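Long-range contacts in endonuclease V isoform X2 (Ciona intestinalis, PDB 6OZI), which recognises inosine in nucleic acid, here a DNA strand with a ribo-adenosine after the inosine, and probably cleaves the backbone nearby by metal-ion-dependent hydrolysis: residues 54-59 / 70-75; 110-115 / 139-144; 14-19 / 83-88; 25-30 / 207-212. The protein carries 1 engineered substitution. One frame throughout, in Å; residues are numbered along the deposited sequence.

Contact 1 of 4, residues 54-59 / 70-75. With K (potassium ion), chain E.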
# COMPACT_ATOMS: atom_id res chain seq x y z
N VAL A 54 -0.86 2.70 -18.19
CA VAL A 54 0.11 1.66 -18.52
C VAL A 54 -0.62 0.32 -18.53
O VAL A 54 -1.25 -0.04 -17.53
CB VAL A 54 1.28 1.62 -17.53
CG1 VAL A 54 2.15 0.41 -17.79
CG2 VAL A 54 2.10 2.90 -17.59
N SER A 55 -0.55 -0.40 -19.64
CA SER A 55 -1.04 -1.77 -19.69
C SER A 55 0.10 -2.73 -19.39
O SER A 55 1.27 -2.39 -19.50
CB SER A 55 -1.66 -2.08 -21.05
OG SER A 55 -0.69 -2.10 -22.08
N CYS A 56 -0.26 -3.95 -18.98
CA CYS A 56 0.72 -4.99 -18.72
C CYS A 56 0.13 -6.34 -19.07
O CYS A 56 -1.02 -6.64 -18.74
CB CYS A 56 1.19 -5.00 -17.26
SG CYS A 56 2.33 -6.36 -16.84
N MET A 57 0.94 -7.16 -19.74
CA MET A 57 0.57 -8.55 -20.00
C MET A 57 1.70 -9.43 -19.48
O MET A 57 2.88 -9.11 -19.68
CB MET A 57 0.32 -8.80 -21.49
CG MET A 57 0.03 -10.25 -21.85
SD MET A 57 -0.71 -10.47 -23.49
CE MET A 57 -2.38 -9.83 -23.24
N VAL A 58 1.34 -10.50 -18.78
CA VAL A 58 2.29 -11.43 -18.21
C VAL A 58 1.93 -12.83 -18.66
O VAL A 58 0.78 -13.12 -19.01
CB VAL A 58 2.32 -11.37 -16.66
CG1 VAL A 58 2.85 -10.03 -16.18
CG2 VAL A 58 0.93 -11.64 -16.10
N VAL A 59 2.92 -13.72 -18.66
CA VAL A 59 2.71 -15.14 -18.85
C VAL A 59 3.47 -15.88 -17.77
O VAL A 59 4.68 -15.69 -17.61
CB VAL A 59 3.14 -15.64 -20.24
CG1 VAL A 59 2.81 -17.12 -20.39
CG2 VAL A 59 2.47 -14.84 -21.35
N MET A 70 6.77 -10.83 -19.41
CA MET A 70 6.16 -9.61 -18.90
C MET A 70 6.41 -8.48 -19.89
O MET A 70 7.50 -8.39 -20.47
CB MET A 70 6.70 -9.23 -17.51
CG MET A 70 6.00 -8.04 -16.86
SD MET A 70 6.70 -6.43 -17.33
CE MET A 70 8.07 -6.34 -16.17
N ASN A 71 5.40 -7.64 -20.09
CA ASN A 71 5.59 -6.42 -20.86
C ASN A 71 4.60 -5.37 -20.38
O ASN A 71 3.45 -5.70 -20.05
CB ASN A 71 5.42 -6.67 -22.37
CG ASN A 71 5.66 -5.42 -23.20
OD1 ASN A 71 6.80 -5.04 -23.46
ND2 ASN A 71 4.58 -4.76 -23.61
N THR A 72 5.05 -4.12 -20.33
CA THR A 72 4.19 -2.98 -20.01
C THR A 72 4.24 -1.99 -21.17
O THR A 72 5.25 -1.89 -21.86
CB THR A 72 4.61 -2.27 -18.72
OG1 THR A 72 5.93 -1.73 -18.87
CG2 THR A 72 4.59 -3.23 -17.54
N THR A 73 3.14 -1.26 -21.36
CA THR A 73 3.04 -0.32 -22.47
C THR A 73 2.38 0.96 -21.99
O THR A 73 1.29 0.91 -21.40
CB THR A 73 2.22 -0.90 -23.62
OG1 THR A 73 2.70 -2.22 -23.93
CG2 THR A 73 2.34 -0.03 -24.86
N LYS A 74 3.02 2.10 -22.23
CA LYS A 74 2.36 3.38 -21.99
C LYS A 74 1.24 3.55 -23.01
O LYS A 74 1.48 3.49 -24.22
CB LYS A 74 3.37 4.52 -22.08
CG LYS A 74 2.78 5.89 -21.83
CD LYS A 74 3.83 6.98 -22.06
CE LYS A 74 3.22 8.37 -21.99
NZ LYS A 74 2.13 8.53 -22.99
N VAL A 75 0.02 3.76 -22.52
CA VAL A 75 -1.17 3.80 -23.35
C VAL A 75 -2.02 4.99 -22.93
O VAL A 75 -1.91 5.50 -21.81
CB VAL A 75 -2.01 2.51 -23.26
CG1 VAL A 75 -1.18 1.31 -23.69
CG2 VAL A 75 -2.56 2.33 -21.86
K K E . 7.65 -2.35 -23.15
O HOH W 1 5.27 -2.02 -25.12
O HOH W 2 8.26 -0.78 -21.02
O HOH W 3 8.44 -3.91 -20.48

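Contact 2 of 4, residues 110-115 / 139-144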
# COMPACT_ATOMS: atom_id res chain seq x y z
N PRO A 110 -0.29 -18.27 -23.82
CA PRO A 110 -0.94 -19.16 -22.86
C PRO A 110 -2.22 -19.74 -23.42
O PRO A 110 -2.85 -19.17 -24.32
CB PRO A 110 -1.22 -18.24 -21.66
CG PRO A 110 -1.38 -16.90 -22.27
CD PRO A 110 -0.46 -16.85 -23.47
N GLN A 111 -2.62 -20.88 -22.86
CA GLN A 111 -3.87 -21.50 -23.27
C GLN A 111 -5.08 -20.76 -22.70
O GLN A 111 -6.19 -20.97 -23.19
CB GLN A 111 -3.93 -22.97 -22.83
CG GLN A 111 -2.98 -23.90 -23.57
CD GLN A 111 -1.54 -23.74 -23.13
OE1 GLN A 111 -1.26 -23.40 -21.98
NE2 GLN A 111 -0.62 -23.97 -24.05
N VAL A 112 -4.88 -19.91 -21.69
CA VAL A 112 -5.98 -19.20 -21.04
C VAL A 112 -5.42 -17.96 -20.36
O VAL A 112 -4.31 -17.97 -19.83
CB VAL A 112 -6.72 -20.12 -20.04
CG1 VAL A 112 -5.76 -20.63 -18.97
CG2 VAL A 112 -7.88 -19.39 -19.40
N PHE A 113 -6.21 -16.88 -20.38
CA PHE A 113 -5.93 -15.66 -19.63
C PHE A 113 -6.88 -15.50 -18.45
O PHE A 113 -8.09 -15.73 -18.57
CB PHE A 113 -6.07 -14.42 -20.52
CG PHE A 113 -4.90 -14.18 -21.42
CD1 PHE A 113 -4.82 -14.80 -22.66
CD2 PHE A 113 -3.89 -13.31 -21.06
CE1 PHE A 113 -3.76 -14.57 -23.50
CE2 PHE A 113 -2.81 -13.07 -21.90
CZ PHE A 113 -2.75 -13.71 -23.13
N LEU A 114 -6.34 -15.07 -17.32
CA LEU A 114 -7.15 -14.55 -16.22
C LEU A 114 -7.27 -13.04 -16.39
O LEU A 114 -6.26 -12.34 -16.52
CB LEU A 114 -6.53 -14.86 -14.86
CG LEU A 114 -6.18 -16.32 -14.58
CD1 LEU A 114 -5.69 -16.49 -13.14
CD2 LEU A 114 -7.36 -17.24 -14.86
N LEU A 115 -8.50 -12.54 -16.40
CA LEU A 115 -8.77 -11.12 -16.57
C LEU A 115 -9.53 -10.60 -15.36
O LEU A 115 -10.38 -11.29 -14.79
CB LEU A 115 -9.58 -10.88 -17.85
CG LEU A 115 -8.83 -11.26 -19.13
CD1 LEU A 115 -9.72 -11.11 -20.35
CD2 LEU A 115 -7.56 -10.41 -19.28
N ARG A 139 -9.03 -17.88 -24.99
CA ARG A 139 -9.70 -18.45 -23.82
C ARG A 139 -9.45 -17.57 -22.60
O ARG A 139 -8.30 -17.24 -22.29
CB ARG A 139 -9.19 -19.87 -23.59
CG ARG A 139 -9.91 -20.64 -22.50
CD ARG A 139 -9.51 -22.12 -22.56
NE ARG A 139 -9.95 -22.76 -23.80
CZ ARG A 139 -9.15 -23.03 -24.84
NH1 ARG A 139 -7.86 -22.72 -24.80
NH2 ARG A 139 -9.66 -23.62 -25.92
N THR A 140 -10.53 -17.17 -21.92
CA THR A 140 -10.43 -16.25 -20.80
C THR A 140 -11.30 -16.68 -19.63
O THR A 140 -12.36 -17.29 -19.81
CB THR A 140 -10.85 -14.84 -21.20
OG1 THR A 140 -12.21 -14.87 -21.64
CG2 THR A 140 -9.96 -14.31 -22.31
N ILE A 141 -10.87 -16.30 -18.44
CA ILE A 141 -11.59 -16.51 -17.19
C ILE A 141 -11.75 -15.16 -16.51
O ILE A 141 -10.81 -14.35 -16.50
CB ILE A 141 -10.84 -17.50 -16.28
CG1 ILE A 141 -10.78 -18.87 -16.96
CG2 ILE A 141 -11.50 -17.58 -14.92
CD1 ILE A 141 -9.78 -19.80 -16.35
N GLY A 142 -12.93 -14.90 -15.96
CA GLY A 142 -13.18 -13.68 -15.22
C GLY A 142 -12.97 -13.91 -13.73
O GLY A 142 -13.53 -14.84 -13.15
N VAL A 143 -12.14 -13.05 -13.13
CA VAL A 143 -11.86 -13.11 -11.70
C VAL A 143 -12.10 -11.71 -11.14
O VAL A 143 -11.35 -10.78 -11.45
CB VAL A 143 -10.43 -13.57 -11.38
CG1 VAL A 143 -10.19 -13.54 -9.88
CG2 VAL A 143 -10.17 -14.96 -11.95
N ALA A 144 -13.12 -11.57 -10.30
CA ALA A 144 -13.48 -10.29 -9.71
C ALA A 144 -13.19 -10.33 -8.21
O ALA A 144 -13.43 -11.34 -7.55
CB ALA A 144 -14.95 -9.96 -9.95
O HOH W 4 -6.47 -19.17 -25.81

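Contact 3 of 4, residues 14-19 / 83-88. With nucleotides of chain C.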
# COMPACT_ATOMS: atom_id res chain seq x y z
N SER A 14 -25.72 -2.02 -27.46
CA SER A 14 -26.00 -2.72 -28.70
C SER A 14 -24.89 -3.71 -29.05
O SER A 14 -25.15 -4.88 -29.36
CB SER A 14 -26.22 -1.72 -29.83
OG SER A 14 -26.21 -2.37 -31.08
N LYS A 15 -23.63 -3.25 -29.01
CA LYS A 15 -22.51 -4.14 -29.29
C LYS A 15 -22.52 -5.34 -28.35
O LYS A 15 -22.27 -6.48 -28.78
CB LYS A 15 -21.18 -3.39 -29.16
CG LYS A 15 -20.90 -2.35 -30.23
CD LYS A 15 -20.09 -1.20 -29.61
CE LYS A 15 -19.19 -0.48 -30.61
NZ LYS A 15 -18.42 0.60 -29.93
N GLN A 16 -22.80 -5.10 -27.07
CA GLN A 16 -22.85 -6.21 -26.13
C GLN A 16 -23.96 -7.19 -26.48
O GLN A 16 -23.75 -8.41 -26.45
CB GLN A 16 -23.03 -5.66 -24.71
CG GLN A 16 -21.78 -4.98 -24.18
CD GLN A 16 -21.96 -4.38 -22.80
OE1 GLN A 16 -23.08 -4.18 -22.33
NE2 GLN A 16 -20.84 -4.06 -22.14
N GLU A 17 -25.12 -6.68 -26.89
CA GLU A 17 -26.22 -7.58 -27.26
C GLU A 17 -25.86 -8.43 -28.47
O GLU A 17 -26.23 -9.60 -28.53
CB GLU A 17 -27.50 -6.78 -27.53
CG GLU A 17 -28.16 -6.18 -26.30
CD GLU A 17 -28.77 -7.22 -25.36
OE1 GLU A 17 -28.87 -8.41 -25.75
OE2 GLU A 17 -29.16 -6.84 -24.24
N GLU A 18 -25.13 -7.87 -29.43
CA GLU A 18 -24.78 -8.71 -30.57
C GLU A 18 -23.64 -9.69 -30.25
O GLU A 18 -23.58 -10.76 -30.86
CB GLU A 18 -24.46 -7.86 -31.81
CG GLU A 18 -23.14 -7.13 -31.84
CD GLU A 18 -22.95 -6.42 -33.18
OE1 GLU A 18 -23.88 -6.49 -34.02
OE2 GLU A 18 -21.88 -5.82 -33.41
N LEU A 19 -22.75 -9.35 -29.31
CA LEU A 19 -21.65 -10.25 -28.97
C LEU A 19 -22.06 -11.39 -28.04
O LEU A 19 -21.46 -12.47 -28.10
CB LEU A 19 -20.51 -9.49 -28.30
CG LEU A 19 -19.44 -8.81 -29.14
CD1 LEU A 19 -18.40 -8.17 -28.23
CD2 LEU A 19 -18.78 -9.84 -30.05
N SER A 83 -19.01 0.79 -14.60
CA SER A 83 -19.38 -0.60 -14.38
C SER A 83 -20.34 -1.05 -15.47
O SER A 83 -21.20 -0.29 -15.92
CB SER A 83 -20.00 -0.80 -13.00
OG SER A 83 -21.19 -0.06 -12.86
N SER A 84 -20.17 -2.30 -15.91
CA SER A 84 -20.82 -2.97 -17.03
C SER A 84 -20.20 -2.59 -18.38
O SER A 84 -20.61 -3.16 -19.40
CB SER A 84 -22.34 -2.71 -17.10
OG SER A 84 -22.99 -3.26 -15.97
N TYR A 85 -19.19 -1.70 -18.41
CA TYR A 85 -18.58 -1.25 -19.66
C TYR A 85 -17.05 -1.26 -19.60
O TYR A 85 -16.40 -0.52 -20.34
CB TYR A 85 -19.10 0.14 -20.04
CG TYR A 85 -20.60 0.19 -20.13
CD1 TYR A 85 -21.26 -0.23 -21.27
CD2 TYR A 85 -21.37 0.64 -19.05
CE1 TYR A 85 -22.64 -0.20 -21.34
CE2 TYR A 85 -22.75 0.67 -19.12
CZ TYR A 85 -23.38 0.24 -20.26
OH TYR A 85 -24.76 0.27 -20.34
N LEU A 86 -16.48 -2.10 -18.74
CA LEU A 86 -15.03 -2.18 -18.59
C LEU A 86 -14.35 -2.58 -19.90
O LEU A 86 -13.22 -2.14 -20.19
CB LEU A 86 -14.69 -3.19 -17.48
CG LEU A 86 -13.24 -3.54 -17.18
CD1 LEU A 86 -12.47 -2.29 -16.75
CD2 LEU A 86 -13.15 -4.62 -16.11
N ALA A 87 -15.04 -3.40 -20.70
CA ALA A 87 -14.46 -3.94 -21.92
C ALA A 87 -14.04 -2.82 -22.86
O ALA A 87 -12.95 -2.86 -23.44
CB ALA A 87 -15.46 -4.87 -22.61
N PHE A 88 -14.90 -1.82 -23.05
CA PHE A 88 -14.56 -0.75 -23.98
C PHE A 88 -13.39 0.07 -23.48
O PHE A 88 -12.72 0.73 -24.28
CB PHE A 88 -15.81 0.10 -24.24
CG PHE A 88 -16.98 -0.71 -24.73
CD1 PHE A 88 -17.07 -1.07 -26.07
CD2 PHE A 88 -17.97 -1.15 -23.86
CE1 PHE A 88 -18.13 -1.83 -26.53
CE2 PHE A 88 -19.03 -1.91 -24.32
CZ PHE A 88 -19.11 -2.25 -25.65
P DI C 5 -18.38 -2.32 -9.20
OP1 DI C 5 -18.17 -2.30 -7.71
OP2 DI C 5 -17.88 -1.06 -9.86
O5' DI C 5 -17.71 -3.67 -9.87
C5' DI C 5 -17.61 -4.86 -9.12
C4' DI C 5 -16.65 -5.81 -9.80
O4' DI C 5 -17.28 -6.20 -11.24
C3' DI C 5 -15.47 -5.26 -10.01
O3' DI C 5 -14.36 -6.25 -9.82
C2' DI C 5 -15.46 -4.82 -11.50
C1' DI C 5 -16.44 -5.80 -12.17
N9 DI C 5 -17.14 -5.08 -13.25
C8 DI C 5 -17.90 -3.98 -13.38
N7 DI C 5 -18.22 -3.87 -14.68
C5 DI C 5 -17.67 -4.88 -15.33
C6 DI C 5 -17.69 -5.28 -16.81
O6 DI C 5 -18.27 -4.63 -17.61
N1 DI C 5 -16.99 -6.45 -17.23
C2 DI C 5 -16.27 -7.24 -16.27
N3 DI C 5 -16.25 -6.85 -14.88
C4 DI C 5 -16.99 -5.64 -14.44

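Contact 4 of 4, residues 25-30 / 207-212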
# COMPACT_ATOMS: atom_id res chain seq x y z
N ARG A 25 -19.23 -21.03 -23.19
CA ARG A 25 -19.02 -21.37 -21.78
C ARG A 25 -18.88 -22.87 -21.59
O ARG A 25 -19.31 -23.44 -20.58
CB ARG A 25 -20.16 -20.82 -20.93
CG ARG A 25 -20.12 -19.32 -20.87
CD ARG A 25 -21.25 -18.78 -20.05
NE ARG A 25 -22.55 -19.13 -20.62
CZ ARG A 25 -23.45 -19.89 -20.00
NH1 ARG A 25 -23.19 -20.36 -18.79
NH2 ARG A 25 -24.61 -20.16 -20.58
N SER A 26 -18.25 -23.53 -22.56
CA SER A 26 -17.94 -24.95 -22.49
C SER A 26 -16.48 -25.15 -22.87
O SER A 26 -15.84 -24.26 -23.44
CB SER A 26 -18.85 -25.77 -23.42
OG SER A 26 -20.21 -25.61 -23.07
N ASP A 27 -15.96 -26.33 -22.55
CA ASP A 27 -14.54 -26.61 -22.75
C ASP A 27 -14.20 -26.99 -24.19
O ASP A 27 -13.07 -26.75 -24.64
CB ASP A 27 -14.08 -27.71 -21.80
CG ASP A 27 -14.05 -27.24 -20.34
OD1 ASP A 27 -14.10 -26.02 -20.09
OD2 ASP A 27 -13.98 -28.10 -19.45
N GLY A 28 -15.13 -27.61 -24.92
CA GLY A 28 -14.78 -28.15 -26.23
C GLY A 28 -13.73 -29.23 -26.05
O GLY A 28 -13.85 -30.09 -25.17
N ASP A 29 -12.69 -29.20 -26.88
CA ASP A 29 -11.58 -30.13 -26.72
C ASP A 29 -10.49 -29.61 -25.77
O ASP A 29 -9.40 -30.17 -25.74
CB ASP A 29 -10.97 -30.51 -28.08
CG ASP A 29 -10.76 -29.31 -28.98
OD1 ASP A 29 -10.23 -28.28 -28.50
OD2 ASP A 29 -11.12 -29.42 -30.18
N PHE A 30 -10.77 -28.54 -25.04
CA PHE A 30 -9.85 -28.00 -24.05
C PHE A 30 -10.05 -28.70 -22.71
O PHE A 30 -11.15 -29.12 -22.36
CB PHE A 30 -10.05 -26.49 -23.89
CG PHE A 30 -9.31 -25.89 -22.72
CD1 PHE A 30 -7.95 -25.62 -22.81
CD2 PHE A 30 -9.97 -25.56 -21.56
CE1 PHE A 30 -7.27 -25.04 -21.74
CE2 PHE A 30 -9.30 -24.98 -20.49
CZ PHE A 30 -7.94 -24.73 -20.58
N LYS A 207 -14.59 -19.82 -24.12
CA LYS A 207 -13.95 -21.09 -24.47
C LYS A 207 -13.55 -21.90 -23.23
O LYS A 207 -12.56 -22.64 -23.25
CB LYS A 207 -12.74 -20.86 -25.38
CG LYS A 207 -13.09 -20.15 -26.69
CD LYS A 207 -11.89 -19.95 -27.62
CE LYS A 207 -11.35 -21.20 -28.24
NZ LYS A 207 -10.36 -20.84 -29.30
N CYS A 208 -14.35 -21.82 -22.16
CA CYS A 208 -14.02 -22.49 -20.91
C CYS A 208 -15.27 -22.56 -20.04
O CYS A 208 -15.98 -21.57 -19.89
CB CYS A 208 -12.90 -21.75 -20.18
SG CYS A 208 -12.23 -22.60 -18.75
N SER A 209 -15.54 -23.74 -19.46
CA SER A 209 -16.68 -23.86 -18.56
C SER A 209 -16.36 -23.20 -17.22
O SER A 209 -15.19 -23.04 -16.84
CB SER A 209 -17.06 -25.33 -18.34
OG SER A 209 -16.11 -25.98 -17.52
N LEU A 210 -17.41 -22.83 -16.49
CA LEU A 210 -17.23 -22.24 -15.17
C LEU A 210 -16.45 -23.18 -14.26
O LEU A 210 -15.62 -22.74 -13.45
CB LEU A 210 -18.59 -21.90 -14.56
CG LEU A 210 -18.63 -21.44 -13.10
CD1 LEU A 210 -17.69 -20.26 -12.84
CD2 LEU A 210 -20.04 -21.10 -12.69
N GLU A 211 -16.69 -24.49 -14.40
CA GLU A 211 -16.04 -25.48 -13.55
C GLU A 211 -14.54 -25.56 -13.82
O GLU A 211 -13.73 -25.56 -12.88
CB GLU A 211 -16.70 -26.84 -13.80
CG GLU A 211 -18.17 -26.92 -13.39
CD GLU A 211 -19.19 -26.29 -14.34
OE1 GLU A 211 -18.81 -25.83 -15.45
OE2 GLU A 211 -20.39 -26.30 -13.98
N THR A 212 -14.17 -25.65 -15.09
CA THR A 212 -12.76 -25.63 -15.45
C THR A 212 -12.13 -24.30 -15.08
O THR A 212 -10.99 -24.25 -14.59
CB THR A 212 -12.60 -25.93 -16.94
OG1 THR A 212 -13.21 -27.19 -17.25
CG2 THR A 212 -11.13 -25.97 -17.31
O HOH W 5 -19.96 -22.79 -17.75
O HOH W 6 -12.18 -24.69 -25.95

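Contact 1 of 4, residues 54-59 / 70-75
Ser55 with Thr73 and Met57 with Asn71 form antiparallel hydrogen-bonded pairs, each tied by two backbone bonds; Ser55 N lies 2.9 Å from Thr73 O, and Met57 N the same 2.9 Å from Asn71 O. The non-hydrogen-bonded pairs between and beyond them contribute CA-H...O contacts, the shortest from Thr72 CA to Ser55 O at 3.0 Å.

Apolar packing belongs to the face that carries Cys56, Val58, Met70 and Thr72, against which helix 227-243 lies. Val58 CG1 touches Met70 CG at 3.8 Å, and Cys56 SG reaches the same carbon from the next pair along. Met70 CG rises from its own strand to meet them, its first torsion (-174°) standing it clear of the sheet before the chain bends away. Thr72 turns its methyl CG2 onto Cys56 CB, 3.8 Å away.

Polar groups gather on the other face, where Ser55 OG, Thr73 OG1 and Asn71 ND2 all bond to the carboxylate of Glu97 in helix 86-104. A potassium ion is held by the side-chain oxygen Asn71 OD1 (2.8 Å), the backbone oxygen Thr72 O (2.8 Å) and three waters. The whole is a beta hairpin, strands 52-61 and 67-76, at the margin of the RNase H-like sheet.

Contact 2 of 4, residues 110-115 / 139-144
Arg139 runs its side chain beside the N-terminal start of the neighbouring strand and gives NH1 to Gln111 O, 2.9 Å away with an angle of 149° at the hydrogen. The donor lies in the carbonyl plane and the oxygen close to the guanidinium plane, so the two flat groups meet edge on. The chain runs extended as far as CD and then bends (chi3 -65°), which brings NH1 round to that oxygen while CB already sits 3.2 Å from Gln111 O. A water joins Gln111 O to Arg139 N as a second link. Beyond the pair, Arg139 NE bonds to Lys207 O and the guanidinium makes a cation-pi contact with Phe30; a leucine in its place is likely to leave Gln111 O and Lys207 O each short of a donor and to strip the Phe30 ring of its charged neighbour.

Further along, Ile141 is embraced from two directions. Val112 CG2 crosses it at a slant, 3.6 Å from Ile141 CD1, whereas Leu114 lies alongside and points the same way, its CD2 3.8 Å from Ile141 CB. Helices 210-219 and 227-243 cover this group. On the reverse face, Leu115 CD1 meets Thr140 CG2 at 3.8 Å, while Thr140 OG1 turns to Ala129 O. Four backbone bonds, beginning with Phe113 N to Arg139 O at 2.9 Å, hold the two strands in parallel register. This is a beta-alpha-beta crossover, with helix 128-136 linking adjacent central strands of the RNase H-like sheet.

Contact 3 of 4, residues 14-19 / 83-88
The pocket that holds the inosine base is backed by Gln16, whose side-chain amide grips the carbonyl of Ser84 in the segment that contacts the base. Gln16 NE2 lies 2.9 Å from Ser84 O with an angle of 165° at the hydrogen; the oxygen is close to the amide plane, and the donor comes in almost in line with the C=O bond. CG stands anti to the carbonyl carbon (chi1 -72°) and the chain is extended beyond it, which carries the amide across from helix 6-19 to residues 83-88. Arg124 NE bonds to Gln16 OE1, which should fix which end of the amide is NH2, and His122 NE2 is a second donor to Ser84 O.

On the base side of the same segment, Ser84 N donates to N7 of the deoxyinosine of chain C at 2.8 Å and nearly straight, while Leu86 N reaches O6 of that base at 3.3 Å. Backbone N-H groups thus meet the Hoogsteen edge of the purine. In the fold, the N-terminal helix 6-19 is laid against the start of helix 86-104, and aromatic rings fill the junction.

Gln16 NE2 stands at the edge of the Phe88 ring, 3.6 Å from Phe88 CE2, with amide and ring planes 33° apart. The Tyr85 ring instead lies nearly parallel to the amide plane, and its CD1 is 3.9 Å from Gln16 NE2. Lys15 crosses Phe88 aslant, its CD 3.7 Å from Phe88 CE1, and carries its ammonium on to a salt bridge with Glu11. Phe88 also stacks on Trp12 and meets His131 edge-to-face.

Contact 4 of 4, residues 25-30 / 207-212
Asp27 drives its carboxylate into the start of helix 210-219, and both oxygens are engaged there. Ser209 N donates to Asp27 OD1 at 2.8 Å and 173°, while Thr212 OG1 gives its proton to Asp27 OD2 over a short 2.5 Å, arriving on the syn side and 17° out of the carboxylate plane. These two bonds fix the rotation of the group. Ser209 is the N-cap: its OG, set between backbone N and carbonyl carbon (chi1 73°), accepts from Thr212 N at 3.1 Å. A valine in place of Asp27 would probably leave Ser209 N and Thr212 OG1 without their acceptor and set the threonine hydroxyl free to turn. Beside this knot, Phe30 CE2 packs 3.8 Å from Thr212 CG2.

Asp27 also opens a type II' beta turn that ends at Phe30, closed by Phe30 N to Asp27 O at 2.9 Å. The turn belongs to the loop between helix 6-19 and strand 37-45, which is thereby fastened to the N-terminus of helix 210-219, late in the chain.

The outer side is looser, and water mediates part of it. Ser26 is exposed, and where Arg25 passes the helix start a water bridges Arg25 O (3.0 Å) and Leu210 N (2.8 Å). A second water donates to Asp27 O and, weakly, to Lys207 O.

Overall arrangement
Contact 2 is the core, buried near the centre of the chain, and its parallel pairing is flanked mostly by apolar side chains, with an arginine at one end. Contact 1 extends the same sheet to its margin, where antiparallel pairing comes with a metal ion; the two meet where Met57 packs on Phe113. Contacts 3 and 4 instead join chain near the N-terminus to helix starts: 14-19 / 83-88 is buried and relies on one hydrogen bond from a side-chain amide and on aromatic rings beside the bound base, whereas 25-30 / 207-212 is partly solvent-washed and centred on a carboxylate. Arg139 links contacts 2 and 4, while contact 3 touches none of the others.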